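Local coordinates for uncharacterized protein LPG1670 (Legionella pneumophila subsp. pneumophila, PDB 5T2X), which is of unknown function but belongs to the DUF5630 family and folds as an all-helical protein, at residues E64-D67 with I68-H72; F76-E79 with H80-F83; P87-T90 with V91-V95; G97-F100 with Y101-A105; S215-N218 with N219-G223. All blocks are in the same frame, centred on the assembly; numbering follows the deposited sequence.

Contact 1 (E64-D67 with I68-H72); sequences EQAD and IWRTH
Q65 meets I68 where the 3-10 segment 64-65 leads into helix 66-76. The two side chains run alongside each other from the same side of the chain. The Q65 chain is bent at chi2 (63°), and its CG lies 3.8 Å from I68 CD1. The backbone follows the 3-10 pattern here: I68 N donates to Q65 O at 3.1 Å. The amide NE2 of Q65 turns to the F59 carbonyl instead. Next along the chain, A66 O accepts from R70 N at 3.1 Å, an i to i+4 bond. The same oxygen receives a weak second bond from W69 N. The indole of W69 has A66 CA near its plane, at its edge, and its NE1 is held by the C60 carbonyl. D67 continues the helical pattern, with T71 N bonded to D67 O at 3.1 Å. Its carboxylate forms a salt bridge with K35 of helix 31-40. R70 sends its guanidinium back along the helix, with the chain extended from CG to NE. NE pairs with E85 in a salt bridge, while NH1 lies 3.3 Å from A66 CB.

Contact 2 (F76-E79 with H80-F83); sequences FNEE and HFSF
The N77 side chain reaches across the chain reversal to residues 82-83 and takes the backbone of F83. Its OD1 accepts a hydrogen bond from F83 N at 2.7 Å, with the donor well above the amide carbonyl plane. CG of N77 is anti to its own carbonyl carbon (chi1 -64°), which carries the amide over S82, where N77 CG lies 3.6 Å from S82 CB. The other end of the amide, ND2, donates to a water that in turn donates to F83 O. One side chain thus spans both backbone polar groups of F83, directly and through water. The ring of F83 presents its edge to N77 OD1. One face of that ring is covered by F81 CE2, 3.5 Å above its centre. F83 CE1 also packs on F76 CB at 3.6 Å. The chain makes a hairpin-like turn here, without regular strands, in the loop between helices 66-76 and 91-111. The end-to-end directions of 76-79 and 80-83 are 154° apart, so the arms run roughly antiparallel. E78 N closes it with a bond to F81 O at 2.8 Å. E78 and F81 side chains lie at a slant, the carboxylate and ring planes 68° apart, with E78 OE1 at the ring edge. At the turn, E79 and H80 lie side by side. E79 OE1 is at the imidazole edge, 3.3 Å from H80 CE1.

Contact 3 (P87-T90 with V91-V95); sequences PPLT and VSQLV
T90 and Q93 are joined by a bond from backbone to side chain. T90 N donates to Q93 OE1 at 3.0 Å. The bond is nearly straight (169°) and lies in the plane of the side-chain carbonyl, on a lone pair. The Q93 chain is extended beyond CG, which carries its amide back to the residues before the helix. The backbone adds a first helical bond, from L94 N to T90 O at 3.0 Å. Hydroxyl contacts are looser. T90 OG1 sits between its backbone N and carbonyl carbon (chi1 68°), near S92 OG at 3.3 Å and Q93 OE1 at 3.5 Å. Both would be weak bonds, and which one takes the proton is not settled. S92 OG has a firmer partner in E61. Among packing contacts, L89 crosses Q93 at about a right angle, and L89 CD2 lies 3.3 Å from Q93 OE1. Q93 CG also touches T90 OG1, at 3.3 Å. Outside the two segments, V91 and S92 pack on W69 of helix 66-76. T90 is the N-cap of helix 91-111. The bond from T90 N to Q93 OE1 is the half of a capping box in which the N3 side chain caps the N-cap amide.

Contact 4 (G97-F100 with Y101-A105); sequences GIYF and YGQAA
Q103 lies over one face of the Y99 ring, one turn on. Its CG is 4.0 Å from the ring centroid and 21° off the ring normal, a CH-pi contact displaced toward the phenol end. The nearest ring atom is Y99 CZ, 3.7 Å from Q103 CG. Beyond a bend at chi2 the amide lies almost flat against the phenol, their planes 9° apart, with Q103 CD 3.8 Å from Y99 OH. Y99 has CG anti to its backbone N (chi1 168°), which tips the ring forward along the helix toward Q103. Its hydroxyl is hydrogen-bonded to T44 of helix 43-52, which ties down the far end of the ring. Both residues belong to the middle of helix 91-111, where i to i+4 bonds are regular: Q103 N donates to Y99 O at 2.9 Å. F100 O accepts from A104 N at 3.0 Å. The F100 side chain packs on I47 and E51 of helix 43-52 and on K125 and S126 of helix 117-128. Y101 N bonds to G97 O at 3.1 Å, and Y101 CB lies 3.3 Å from the same oxygen. G97 O also accepts from S126 OG, and the Y101 ring meets that of Y133.

Contact 5 (S215-N218 with N219-G223); sequences SAIN and NAYFG
A Schellman motif ends helix 211-220, and N218 carries its main bond. G223 N donates to N218 O at 2.9 Å, in the carbonyl plane and on a lone pair. F222 is the C-prime residue, with positive phi (58°), and adds a weak bond from its N to N219 O. Before this close, the helix keeps its regular bonds: N219 N to S215 O, and A220 N to A216 O at 2.8 Å. The next one, Y221 N to I217 O, has stretched to 3.3 Å and is weak. Y221 is where the chain leaves helical geometry. I217 and Y221 also meet through their side chains. I217 CG2 lies in the plane of the Y221 ring, at its edge, 3.7 Å from Y221 CD2. A220 CB sits over the centre of the ring, 4.0 Å above it. The two asparagine side chains form a second link. N218 ND2 donates to N219 OD1 at 2.9 Å. It lies in the N219 carbonyl plane, and N219 OD1 lies near the N218 amide plane, although the two amide planes are 64° apart. CG of N218 is anti to its backbone N (chi1 172°), which sets ND2 beside N219. ND2 also bonds to S82 O, so it serves two acceptors. E84 O holds N219 ND2 and the E84 carboxylate pairs with the S215 hydroxyl, fastening the helix end to the loop between helices 66-76 and 91-111. I217, A220 and Y221 pack against P171 of helix 169-185, and the F222 ring meets Y133 of helix 132-147.

In the fold
The contacts follow one another along the chain, from contact 1 to contact 5. Contact 1 lies on helix 66-76 and contact 2 in the loop after it. Contact 3 runs from the preceding loop into the start of helix 91-111, and contact 4 lies in its middle. Contact 5 closes helix 211-220. Contacts 1 and 3 have centres about 11 Å apart and touch where W69 packs on V91, S92 and V95. Contacts 2 and 5 are also about 11 Å apart, joined by F81 packing and a probable hydrogen bond between S82 and N218. Contact 2 reaches contact 4 through F83 on I98. Residues 76-83 therefore bridge helix 91-111 and the end of helix 211-220 within this all-helical fold.

Contact 1 (E64-D67 with I68-H72)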
loop_
_atom_site.group_PDB
_atom_site.type_symbol
_atom_site.label_atom_id
_atom_site.label_comp_id
_atom_site.label_asym_id
_atom_site.label_seq_id
_atom_site.Cartn_x
_atom_site.Cartn_y
_atom_site.Cartn_z
ATOM N N GLU A 64 -18.851 -13.950 -3.701
ATOM C CA GLU A 64 -18.865 -15.277 -3.098
ATOM C C GLU A 64 -17.542 -16.019 -3.253
ATOM O O GLU A 64 -17.401 -17.111 -2.693
ATOM C CB GLU A 64 -20.003 -16.116 -3.687
ATOM C CG GLU A 64 -19.986 -16.246 -5.203
ATOM C CD GLU A 64 -20.655 -15.078 -5.905
ATOM O OE1 GLU A 64 -21.106 -14.140 -5.214
ATOM O OE2 GLU A 64 -20.733 -15.100 -7.151
ATOM N N GLN A 65 -16.576 -15.461 -3.982
ATOM C CA GLN A 65 -15.258 -16.064 -4.125
ATOM C C GLN A 65 -14.207 -15.393 -3.250
ATOM O O GLN A 65 -13.027 -15.749 -3.332
ATOM C CB GLN A 65 -14.819 -16.038 -5.590
ATOM C CG GLN A 65 -15.261 -17.259 -6.382
ATOM C CD GLN A 65 -16.769 -17.382 -6.477
ATOM O OE1 GLN A 65 -17.379 -18.212 -5.802
ATOM N NE2 GLN A 65 -17.378 -16.558 -7.321
ATOM N N ALA A 66 -14.612 -14.439 -2.410
ATOM C CA ALA A 66 -13.676 -13.758 -1.525
ATOM C C ALA A 66 -13.084 -14.689 -0.474
ATOM O O ALA A 66 -11.983 -14.424 0.023
ATOM C CB ALA A 66 -14.369 -12.573 -0.846
ATOM N N ASP A 67 -13.787 -15.766 -0.116
ATOM C CA ASP A 67 -13.241 -16.716 0.848
ATOM C C ASP A 67 -12.031 -17.458 0.300
ATOM O O ASP A 67 -11.214 -17.953 1.085
ATOM C CB ASP A 67 -14.314 -17.715 1.271
ATOM C CG ASP A 67 -14.802 -18.561 0.116
ATOM O OD1 ASP A 67 -15.656 -18.073 -0.652
ATOM O OD2 ASP A 67 -14.330 -19.709 -0.025
ATOM N N ILE A 68 -11.910 -17.559 -1.026
ATOM C CA ILE A 68 -10.715 -18.149 -1.620
ATOM C C ILE A 68 -9.482 -17.352 -1.222
ATOM O O ILE A 68 -8.440 -17.920 -0.873
ATOM C CB ILE A 68 -10.865 -18.231 -3.150
ATOM C CG1 ILE A 68 -12.063 -19.104 -3.531
ATOM C CG2 ILE A 68 -9.582 -18.755 -3.785
ATOM C CD1 ILE A 68 -12.286 -19.212 -5.026
ATOM N N TRP A 69 -9.589 -16.022 -1.248
ATOM C CA TRP A 69 -8.456 -15.170 -0.912
ATOM C C TRP A 69 -8.235 -15.087 0.594
ATOM O O TRP A 69 -7.088 -15.013 1.048
ATOM C CB TRP A 69 -8.662 -13.775 -1.503
ATOM C CG TRP A 69 -8.882 -13.792 -2.988
ATOM C CD1 TRP A 69 -10.064 -13.611 -3.645
ATOM C CD2 TRP A 69 -7.892 -14.014 -4.000
ATOM N NE1 TRP A 69 -9.870 -13.701 -5.003
ATOM C CE2 TRP A 69 -8.545 -13.950 -5.246
ATOM C CE3 TRP A 69 -6.515 -14.261 -3.972
ATOM C CZ2 TRP A 69 -7.870 -14.121 -6.453
ATOM C CZ3 TRP A 69 -5.848 -14.431 -5.171
ATOM C CH2 TRP A 69 -6.525 -14.361 -6.394
ATOM N N ARG A 70 -9.315 -15.097 1.383
ATOM C CA ARG A 70 -9.167 -15.013 2.833
ATOM C C ARG A 70 -8.437 -16.225 3.391
ATOM O O ARG A 70 -7.688 -16.100 4.367
ATOM C CB ARG A 70 -10.533 -14.868 3.503
ATOM C CG ARG A 70 -11.182 -13.522 3.273
ATOM C CD ARG A 70 -12.308 -13.268 4.258
ATOM N NE ARG A 70 -12.899 -11.953 4.036
ATOM C CZ ARG A 70 -13.879 -11.717 3.170
ATOM N NH1 ARG A 70 -14.381 -12.712 2.452
ATOM N NH2 ARG A 70 -14.358 -10.490 3.023
ATOM N N THR A 71 -8.642 -17.399 2.792
ATOM C CA THR A 71 -7.886 -18.577 3.200
ATOM C C THR A 71 -6.391 -18.359 3.005
ATOM O O THR A 71 -5.587 -18.686 3.886
ATOM C CB THR A 71 -8.359 -19.802 2.416
ATOM O OG1 THR A 71 -9.738 -20.057 2.713
ATOM C CG2 THR A 71 -7.530 -21.026 2.780
ATOM N N HIS A 72 -6.001 -17.788 1.862
ATOM C CA HIS A 72 -4.593 -17.480 1.636
ATOM C C HIS A 72 -4.121 -16.349 2.540
ATOM O O HIS A 72 -2.978 -16.359 3.010
ATOM C CB HIS A 72 -4.360 -17.130 0.168
ATOM C CG HIS A 72 -4.516 -18.293 -0.761
ATOM N ND1 HIS A 72 -3.622 -19.341 -0.796
ATOM C CD2 HIS A 72 -5.458 -18.572 -1.692
ATOM C CE1 HIS A 72 -4.008 -20.217 -1.706
ATOM N NE2 HIS A 72 -5.120 -19.774 -2.265
#

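Contact 2 (F76-E79 with H80-F83)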
loop_
_atom_site.group_PDB
_atom_site.type_symbol
_atom_site.label_atom_id
_atom_site.label_comp_id
_atom_site.label_asym_id
_atom_site.label_seq_id
_atom_site.Cartn_x
_atom_site.Cartn_y
_atom_site.Cartn_z
ATOM N N PHE A 76 -0.936 -16.281 5.724
ATOM C CA PHE A 76 0.159 -15.354 5.984
ATOM C C PHE A 76 0.252 -14.965 7.453
ATOM O O PHE A 76 1.304 -14.484 7.888
ATOM C CB PHE A 76 0.005 -14.088 5.135
ATOM C CG PHE A 76 0.325 -14.286 3.682
ATOM C CD1 PHE A 76 1.605 -14.627 3.281
ATOM C CD2 PHE A 76 -0.650 -14.107 2.715
ATOM C CE1 PHE A 76 1.906 -14.804 1.944
ATOM C CE2 PHE A 76 -0.357 -14.281 1.375
ATOM C CZ PHE A 76 0.922 -14.630 0.989
ATOM N N ASN A 77 -0.817 -15.159 8.221
ATOM C CA ASN A 77 -0.825 -14.736 9.613
ATOM C C ASN A 77 0.127 -15.583 10.445
ATOM O O ASN A 77 0.209 -16.805 10.281
ATOM C CB ASN A 77 -2.239 -14.818 10.184
ATOM C CG ASN A 77 -3.200 -13.870 9.496
ATOM O OD1 ASN A 77 -2.788 -12.861 8.920
ATOM N ND2 ASN A 77 -4.489 -14.185 9.555
ATOM N N GLU A 78 0.845 -14.923 11.346
ATOM C CA GLU A 78 1.822 -15.548 12.218
ATOM C C GLU A 78 1.240 -15.676 13.629
ATOM O O GLU A 78 0.026 -15.553 13.828
ATOM C CB GLU A 78 3.118 -14.735 12.172
ATOM C CG GLU A 78 3.753 -14.677 10.789
ATOM C CD GLU A 78 4.685 -13.493 10.620
ATOM O OE1 GLU A 78 4.598 -12.546 11.428
ATOM O OE2 GLU A 78 5.503 -13.507 9.676
ATOM N N GLU A 79 2.103 -15.918 14.618
ATOM C CA GLU A 79 1.624 -16.132 15.980
ATOM C C GLU A 79 1.202 -14.820 16.628
ATOM O O GLU A 79 0.099 -14.713 17.175
ATOM C CB GLU A 79 2.704 -16.827 16.811
ATOM C CG GLU A 79 2.191 -17.444 18.105
ATOM C CD GLU A 79 3.297 -18.090 18.920
ATOM O OE1 GLU A 79 4.358 -17.456 19.090
ATOM O OE2 GLU A 79 3.109 -19.235 19.384
ATOM N N HIS A 80 2.066 -13.806 16.572
ATOM C CA HIS A 80 1.802 -12.517 17.199
ATOM C C HIS A 80 1.562 -11.414 16.170
ATOM O O HIS A 80 1.816 -10.239 16.444
ATOM C CB HIS A 80 2.944 -12.136 18.139
ATOM C CG HIS A 80 2.998 -12.960 19.387
ATOM N ND1 HIS A 80 3.665 -14.164 19.457
ATOM C CD2 HIS A 80 2.456 -12.759 20.613
ATOM C CE1 HIS A 80 3.539 -14.665 20.673
ATOM N NE2 HIS A 80 2.809 -13.833 21.393
ATOM N N PHE A 81 1.073 -11.780 14.987
ATOM C CA PHE A 81 0.672 -10.800 13.988
ATOM C C PHE A 81 -0.286 -11.454 13.005
ATOM O O PHE A 81 -0.053 -12.579 12.555
ATOM C CB PHE A 81 1.873 -10.217 13.235
ATOM C CG PHE A 81 1.489 -9.435 12.011
ATOM C CD1 PHE A 81 0.771 -8.254 12.126
ATOM C CD2 PHE A 81 1.835 -9.882 10.746
ATOM C CE1 PHE A 81 0.409 -7.534 11.004
ATOM C CE2 PHE A 81 1.478 -9.165 9.621
ATOM C CZ PHE A 81 0.764 -7.989 9.750
ATOM N N SER A 82 -1.358 -10.738 12.675
ATOM C CA SER A 82 -2.338 -11.199 11.702
ATOM C C SER A 82 -2.759 -10.025 10.835
ATOM O O SER A 82 -3.032 -8.937 11.350
ATOM C CB SER A 82 -3.560 -11.819 12.392
ATOM O OG SER A 82 -3.194 -12.962 13.146
ATOM N N PHE A 83 -2.801 -10.244 9.523
ATOM C CA PHE A 83 -3.250 -9.205 8.609
ATOM C C PHE A 83 -4.735 -8.926 8.805
ATOM O O PHE A 83 -5.519 -9.814 9.147
ATOM C CB PHE A 83 -2.984 -9.610 7.158
ATOM C CG PHE A 83 -1.529 -9.620 6.785
ATOM C CD1 PHE A 83 -0.796 -10.793 6.829
ATOM C CD2 PHE A 83 -0.896 -8.454 6.388
ATOM C CE1 PHE A 83 0.543 -10.804 6.484
ATOM C CE2 PHE A 83 0.442 -8.458 6.043
ATOM C CZ PHE A 83 1.162 -9.634 6.090
HETATM O O HOH W 1 -6.747 -12.307 8.697
#

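Contact 3 (P87-T90 with V91-V95)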
loop_
_atom_site.group_PDB
_atom_site.type_symbol
_atom_site.label_atom_id
_atom_site.label_comp_id
_atom_site.label_asym_id
_atom_site.label_seq_id
_atom_site.Cartn_x
_atom_site.Cartn_y
_atom_site.Cartn_z
ATOM N N PRO A 87 -11.285 -1.409 3.576
ATOM C CA PRO A 87 -11.472 -0.799 2.255
ATOM C C PRO A 87 -10.547 0.393 2.077
ATOM O O PRO A 87 -9.951 0.873 3.052
ATOM C CB PRO A 87 -12.949 -0.373 2.276
ATOM C CG PRO A 87 -13.266 -0.199 3.708
ATOM C CD PRO A 87 -12.462 -1.232 4.441
ATOM N N PRO A 88 -10.405 0.918 0.845
ATOM C CA PRO A 88 -11.095 0.549 -0.401
ATOM C C PRO A 88 -10.538 -0.685 -1.118
ATOM O O PRO A 88 -11.114 -1.099 -2.124
ATOM C CB PRO A 88 -10.910 1.794 -1.269
ATOM C CG PRO A 88 -9.611 2.355 -0.821
ATOM C CD PRO A 88 -9.531 2.089 0.658
ATOM N N LEU A 89 -9.451 -1.264 -0.617
ATOM C CA LEU A 89 -8.845 -2.412 -1.276
ATOM C C LEU A 89 -9.646 -3.680 -1.007
ATOM O O LEU A 89 -10.173 -3.882 0.090
ATOM C CB LEU A 89 -7.401 -2.603 -0.812
ATOM C CG LEU A 89 -6.383 -1.571 -1.299
ATOM C CD1 LEU A 89 -4.969 -2.003 -0.938
ATOM C CD2 LEU A 89 -6.512 -1.351 -2.799
ATOM N N THR A 90 -9.735 -4.537 -2.022
ATOM C CA THR A 90 -10.403 -5.820 -1.876
ATOM C C THR A 90 -9.440 -6.853 -1.295
ATOM O O THR A 90 -8.230 -6.629 -1.194
ATOM C CB THR A 90 -10.953 -6.300 -3.219
ATOM O OG1 THR A 90 -9.866 -6.625 -4.095
ATOM C CG2 THR A 90 -11.802 -5.214 -3.863
ATOM N N VAL A 91 -9.994 -8.005 -0.910
ATOM C CA VAL A 91 -9.174 -9.032 -0.274
ATOM C C VAL A 91 -8.193 -9.644 -1.270
ATOM O O VAL A 91 -7.097 -10.070 -0.886
ATOM C CB VAL A 91 -10.072 -10.100 0.383
ATOM C CG1 VAL A 91 -10.887 -10.846 -0.664
ATOM C CG2 VAL A 91 -9.239 -11.066 1.219
ATOM N N SER A 92 -8.550 -9.689 -2.557
ATOM C CA SER A 92 -7.622 -10.225 -3.548
ATOM C C SER A 92 -6.465 -9.265 -3.786
ATOM O O SER A 92 -5.312 -9.693 -3.922
ATOM C CB SER A 92 -8.349 -10.520 -4.860
ATOM O OG SER A 92 -8.665 -9.325 -5.552
ATOM N N GLN A 93 -6.754 -7.962 -3.837
ATOM C CA GLN A 93 -5.688 -6.972 -3.935
ATOM C C GLN A 93 -4.758 -7.051 -2.732
ATOM O O GLN A 93 -3.539 -6.885 -2.866
ATOM C CB GLN A 93 -6.285 -5.572 -4.058
ATOM C CG GLN A 93 -7.048 -5.342 -5.348
ATOM C CD GLN A 93 -7.691 -3.974 -5.403
ATOM O OE1 GLN A 93 -8.342 -3.544 -4.452
ATOM N NE2 GLN A 93 -7.507 -3.279 -6.519
ATOM N N LEU A 94 -5.314 -7.312 -1.548
ATOM C CA LEU A 94 -4.483 -7.441 -0.357
ATOM C C LEU A 94 -3.588 -8.670 -0.438
ATOM O O LEU A 94 -2.394 -8.596 -0.127
ATOM C CB LEU A 94 -5.366 -7.496 0.889
ATOM C CG LEU A 94 -4.648 -7.672 2.228
ATOM C CD1 LEU A 94 -3.686 -6.522 2.481
ATOM C CD2 LEU A 94 -5.656 -7.791 3.360
ATOM N N VAL A 95 -4.143 -9.806 -0.867
ATOM C CA VAL A 95 -3.372 -11.046 -0.912
ATOM C C VAL A 95 -2.333 -10.992 -2.026
ATOM O O VAL A 95 -1.166 -11.351 -1.825
ATOM C CB VAL A 95 -4.310 -12.255 -1.071
ATOM C CG1 VAL A 95 -3.508 -13.519 -1.325
ATOM C CG2 VAL A 95 -5.176 -12.415 0.167
#

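Contact 4 (G97-F100 with Y101-A105)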
loop_
_atom_site.group_PDB
_atom_site.type_symbol
_atom_site.label_atom_id
_atom_site.label_comp_id
_atom_site.label_asym_id
_atom_site.label_seq_id
_atom_site.Cartn_x
_atom_site.Cartn_y
_atom_site.Cartn_z
ATOM N N GLY A 97 -1.040 -8.323 -3.355
ATOM C CA GLY A 97 -0.034 -7.340 -2.988
ATOM C C GLY A 97 0.977 -7.882 -1.997
ATOM O O GLY A 97 2.176 -7.615 -2.111
ATOM N N ILE A 98 0.508 -8.653 -1.015
ATOM C CA ILE A 98 1.419 -9.266 -0.053
ATOM C C ILE A 98 2.288 -10.314 -0.735
ATOM O O ILE A 98 3.496 -10.400 -0.482
ATOM C CB ILE A 98 0.627 -9.864 1.123
ATOM C CG1 ILE A 98 -0.026 -8.757 1.949
ATOM C CG2 ILE A 98 1.526 -10.729 1.997
ATOM C CD1 ILE A 98 -1.051 -9.269 2.938
ATOM N N TYR A 99 1.691 -11.123 -1.614
ATOM C CA TYR A 99 2.445 -12.177 -2.285
ATOM C C TYR A 99 3.537 -11.593 -3.174
ATOM O O TYR A 99 4.702 -12.002 -3.096
ATOM C CB TYR A 99 1.503 -13.061 -3.103
ATOM C CG TYR A 99 2.228 -13.995 -4.046
ATOM C CD1 TYR A 99 2.752 -15.200 -3.594
ATOM C CD2 TYR A 99 2.397 -13.668 -5.387
ATOM C CE1 TYR A 99 3.423 -16.054 -4.452
ATOM C CE2 TYR A 99 3.064 -14.514 -6.251
ATOM C CZ TYR A 99 3.575 -15.705 -5.779
ATOM O OH TYR A 99 4.239 -16.548 -6.638
ATOM N N PHE A 100 3.176 -10.638 -4.032
ATOM C CA PHE A 100 4.159 -10.043 -4.932
ATOM C C PHE A 100 5.254 -9.317 -4.164
ATOM O O PHE A 100 6.411 -9.306 -4.597
ATOM C CB PHE A 100 3.470 -9.093 -5.911
ATOM C CG PHE A 100 2.689 -9.790 -6.990
ATOM C CD1 PHE A 100 3.194 -10.926 -7.603
ATOM C CD2 PHE A 100 1.450 -9.315 -7.387
ATOM C CE1 PHE A 100 2.479 -11.570 -8.597
ATOM C CE2 PHE A 100 0.728 -9.955 -8.379
ATOM C CZ PHE A 100 1.244 -11.084 -8.985
ATOM N N TYR A 101 4.917 -8.713 -3.023
ATOM C CA TYR A 101 5.948 -8.077 -2.211
ATOM C C TYR A 101 6.872 -9.117 -1.590
ATOM O O TYR A 101 8.082 -8.891 -1.477
ATOM C CB TYR A 101 5.315 -7.204 -1.129
ATOM C CG TYR A 101 6.335 -6.420 -0.335
ATOM C CD1 TYR A 101 6.895 -5.257 -0.848
ATOM C CD2 TYR A 101 6.747 -6.847 0.921
ATOM C CE1 TYR A 101 7.834 -4.537 -0.131
ATOM C CE2 TYR A 101 7.685 -6.134 1.645
ATOM C CZ TYR A 101 8.224 -4.980 1.115
ATOM O OH TYR A 101 9.157 -4.269 1.833
ATOM N N GLY A 102 6.321 -10.262 -1.183
ATOM C CA GLY A 102 7.165 -11.336 -0.688
ATOM C C GLY A 102 8.104 -11.870 -1.752
ATOM O O GLY A 102 9.261 -12.193 -1.469
ATOM N N GLN A 103 7.621 -11.966 -2.995
ATOM C CA GLN A 103 8.488 -12.380 -4.093
ATOM C C GLN A 103 9.582 -11.354 -4.350
ATOM O O GLN A 103 10.701 -11.721 -4.731
ATOM C CB GLN A 103 7.663 -12.610 -5.360
ATOM C CG GLN A 103 6.691 -13.777 -5.269
ATOM C CD GLN A 103 7.392 -15.096 -4.996
ATOM O OE1 GLN A 103 7.266 -15.666 -3.912
ATOM N NE2 GLN A 103 8.133 -15.587 -5.981
ATOM N N ALA A 104 9.280 -10.069 -4.154
ATOM C CA ALA A 104 10.307 -9.044 -4.295
ATOM C C ALA A 104 11.377 -9.191 -3.223
ATOM O O ALA A 104 12.570 -9.027 -3.502
ATOM C CB ALA A 104 9.675 -7.653 -4.238
ATOM N N ALA A 105 10.970 -9.511 -1.992
ATOM C CA ALA A 105 11.939 -9.676 -0.914
ATOM C C ALA A 105 12.865 -10.854 -1.183
ATOM O O ALA A 105 14.062 -10.794 -0.876
ATOM C CB ALA A 105 11.211 -9.850 0.418
#

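Contact 5 (S215-N218 with N219-G223)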
loop_
_atom_site.group_PDB
_atom_site.type_symbol
_atom_site.label_atom_id
_atom_site.label_comp_id
_atom_site.label_asym_id
_atom_site.label_seq_id
_atom_site.Cartn_x
_atom_site.Cartn_y
_atom_site.Cartn_z
ATOM N N SER A 215 -6.759 -0.705 11.345
ATOM C CA SER A 215 -6.321 -1.916 10.657
ATOM C C SER A 215 -5.143 -1.627 9.736
ATOM O O SER A 215 -4.238 -2.460 9.596
ATOM C CB SER A 215 -7.485 -2.522 9.874
ATOM O OG SER A 215 -8.526 -2.933 10.748
ATOM N N ALA A 216 -5.133 -0.451 9.103
ATOM C CA ALA A 216 -4.008 -0.084 8.249
ATOM C C ALA A 216 -2.731 0.074 9.063
ATOM O O ALA A 216 -1.650 -0.327 8.618
ATOM C CB ALA A 216 -4.324 1.202 7.486
ATOM N N ILE A 217 -2.838 0.655 10.261
ATOM C CA ILE A 217 -1.674 0.777 11.135
ATOM C C ILE A 217 -1.182 -0.602 11.553
ATOM O O ILE A 217 0.027 -0.834 11.689
ATOM C CB ILE A 217 -2.011 1.656 12.355
ATOM C CG1 ILE A 217 -2.393 3.067 11.905
ATOM C CG2 ILE A 217 -0.838 1.706 13.323
ATOM C CD1 ILE A 217 -2.858 3.963 13.032
ATOM N N ASN A 218 -2.109 -1.541 11.755
ATOM C CA ASN A 218 -1.724 -2.908 12.090
ATOM C C ASN A 218 -0.918 -3.544 10.963
ATOM O O ASN A 218 0.159 -4.106 11.193
ATOM C CB ASN A 218 -2.972 -3.735 12.401
ATOM C CG ASN A 218 -2.667 -5.207 12.579
ATOM O OD1 ASN A 218 -2.295 -5.650 13.665
ATOM N ND2 ASN A 218 -2.827 -5.978 11.509
ATOM N N ASN A 219 -1.422 -3.455 9.728
ATOM C CA ASN A 219 -0.745 -4.092 8.603
ATOM C C ASN A 219 0.569 -3.400 8.270
ATOM O O ASN A 219 1.581 -4.067 8.021
ATOM C CB ASN A 219 -1.658 -4.103 7.376
ATOM C CG ASN A 219 -2.881 -4.973 7.565
ATOM O OD1 ASN A 219 -3.185 -5.406 8.675
ATOM N ND2 ASN A 219 -3.595 -5.232 6.474
ATOM N N ALA A 220 0.577 -2.064 8.259
ATOM C CA ALA A 220 1.736 -1.333 7.757
ATOM C C ALA A 220 2.962 -1.546 8.635
ATOM O O ALA A 220 4.085 -1.651 8.128
ATOM C CB ALA A 220 1.410 0.154 7.652
ATOM N N TYR A 221 2.772 -1.612 9.950
ATOM C CA TYR A 221 3.881 -1.740 10.883
ATOM C C TYR A 221 3.926 -3.108 11.550
ATOM O O TYR A 221 4.634 -3.278 12.549
ATOM C CB TYR A 221 3.811 -0.626 11.930
ATOM C CG TYR A 221 3.560 0.729 11.309
ATOM C CD1 TYR A 221 4.448 1.265 10.385
ATOM C CD2 TYR A 221 2.428 1.465 11.632
ATOM C CE1 TYR A 221 4.220 2.499 9.805
ATOM C CE2 TYR A 221 2.191 2.702 11.058
ATOM C CZ TYR A 221 3.090 3.213 10.144
ATOM O OH TYR A 221 2.861 4.442 9.569
ATOM N N PHE A 222 3.190 -4.085 11.014
ATOM C CA PHE A 222 3.229 -5.470 11.487
ATOM C C PHE A 222 2.876 -5.567 12.970
ATOM O O PHE A 222 3.511 -6.298 13.733
ATOM C CB PHE A 222 4.590 -6.109 11.203
ATOM C CG PHE A 222 5.032 -5.975 9.771
ATOM C CD1 PHE A 222 4.521 -6.813 8.793
ATOM C CD2 PHE A 222 5.955 -5.009 9.405
ATOM C CE1 PHE A 222 4.923 -6.690 7.476
ATOM C CE2 PHE A 222 6.361 -4.881 8.090
ATOM C CZ PHE A 222 5.845 -5.723 7.123
ATOM N N GLY A 223 1.853 -4.820 13.380
ATOM C CA GLY A 223 1.367 -4.862 14.742
ATOM C C GLY A 223 2.244 -4.191 15.775
ATOM O O GLY A 223 1.888 -4.197 16.958
#